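Local coordinates for protein beta-fructofuranosidase (Bifidobacterium adolescentis, PDB 6NOB) that probably hydrolyses terminal beta-fructofuranoside bonds, as in sucrose, as a glycoside hydrolase of family 32, at residues T201-E204 / H205-V209. Residues are numbered along the deposited sequence; the frame is centred on the assembly and turned at random.
Sequences TVDE and HDNPV
The Asp203 carboxylate reaches over the type I beta turn Asp203 to Asp206 and meets Asn207 just after it, where the chain folds back beyond strand 190-202; the Asx turn superposed on it illustrates how one carboxylate can organise a turn in a family 32 glycosidase. Asp203 CG sits between the backbone N and the carbonyl carbon (chi1 66°), which swings OD1 in over the turn. There OD1 accepts from Asn207 N at 2.7 Å and from His205 N at 3.0 Å, the two donors arriving on opposite faces of the carboxylate. The Asn207 amide stands steeply to that plane, 77° away, and its ND2 meets the syn lone pair of Asp203 OD2 at 3.1 Å. With alanine at Asp203 both backbone N-H groups would probably lack this acceptor and the Asn207 amide could turn. Asp203 N donates to Asn207 O, while Val202 CG2 packs against Asp206 OD1, itself salt-bridged to Arg218. Glu204 CG lies over the His205 ring face, 3.7 Å from its centroid, a CH-pi contact; the bend at chi2 lays the carboxylate alongside. Nearer the strand Val209 N reaches Thr201 O, and Thr201 OG1 donates to Val209 O at 2.6 Å, nearly in line with the C=O bond.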
# COMPACT_ATOMS: atom_id res chain seq x y z
N THR A 201 8.28 -2.22 -17.28
CA THR A 201 8.85 -1.24 -18.19
C THR A 201 9.26 -1.92 -19.49
O THR A 201 9.97 -2.93 -19.47
CB THR A 201 10.05 -0.53 -17.56
OG1 THR A 201 11.09 -1.48 -17.28
CG2 THR A 201 9.64 0.16 -16.26
N VAL A 202 8.81 -1.37 -20.62
CA VAL A 202 9.01 -1.98 -21.93
C VAL A 202 9.55 -0.94 -22.90
O VAL A 202 9.49 0.27 -22.65
CB VAL A 202 7.71 -2.60 -22.49
CG1 VAL A 202 7.21 -3.72 -21.59
CG2 VAL A 202 6.64 -1.53 -22.67
N ASP A 203 10.08 -1.42 -24.02
CA ASP A 203 10.49 -0.54 -25.11
C ASP A 203 9.29 -0.30 -26.04
O ASP A 203 8.16 -0.65 -25.72
CB ASP A 203 11.71 -1.12 -25.84
CG ASP A 203 11.42 -2.43 -26.58
OD1 ASP A 203 10.25 -2.86 -26.64
OD2 ASP A 203 12.38 -3.02 -27.11
N GLU A 204 9.54 0.29 -27.21
CA GLU A 204 8.44 0.65 -28.10
C GLU A 204 7.79 -0.56 -28.76
O GLU A 204 6.69 -0.42 -29.31
CB GLU A 204 8.93 1.65 -29.16
CG GLU A 204 9.65 1.02 -30.34
CD GLU A 204 11.16 1.00 -30.16
OE1 GLU A 204 11.63 1.00 -29.00
OE2 GLU A 204 11.88 0.99 -31.19
N HIS A 205 8.43 -1.73 -28.73
CA HIS A 205 7.83 -2.95 -29.25
C HIS A 205 7.36 -3.88 -28.13
O HIS A 205 7.12 -5.07 -28.38
CB HIS A 205 8.82 -3.68 -30.16
CG HIS A 205 9.30 -2.85 -31.31
ND1 HIS A 205 10.61 -2.47 -31.45
CD2 HIS A 205 8.64 -2.32 -32.37
CE1 HIS A 205 10.74 -1.74 -32.55
NE2 HIS A 205 9.56 -1.64 -33.12
N ASP A 206 7.23 -3.36 -26.91
CA ASP A 206 6.76 -4.08 -25.73
C ASP A 206 7.73 -5.16 -25.25
O ASP A 206 7.34 -6.08 -24.53
CB ASP A 206 5.37 -4.69 -25.96
CG ASP A 206 4.28 -3.64 -26.02
OD1 ASP A 206 4.07 -2.94 -25.00
OD2 ASP A 206 3.63 -3.50 -27.08
N ASN A 207 9.00 -5.07 -25.64
CA ASN A 207 10.02 -5.92 -25.03
C ASN A 207 10.35 -5.40 -23.63
O ASN A 207 10.67 -4.22 -23.48
CB ASN A 207 11.30 -5.95 -25.85
CG ASN A 207 11.10 -6.53 -27.23
OD1 ASN A 207 10.83 -7.72 -27.37
ND2 ASN A 207 11.26 -5.70 -28.25
N PRO A 208 10.27 -6.24 -22.60
CA PRO A 208 10.70 -5.80 -21.27
C PRO A 208 12.17 -5.40 -21.28
O PRO A 208 13.03 -6.15 -21.76
CB PRO A 208 10.44 -7.03 -20.39
CG PRO A 208 9.40 -7.81 -21.12
CD PRO A 208 9.68 -7.59 -22.57
N VAL A 209 12.45 -4.20 -20.78
CA VAL A 209 13.80 -3.66 -20.69
C VAL A 209 13.95 -2.95 -19.35
O VAL A 209 12.98 -2.71 -18.63
CB VAL A 209 14.12 -2.67 -21.84
CG1 VAL A 209 14.04 -3.37 -23.19
CG2 VAL A 209 13.18 -1.48 -21.79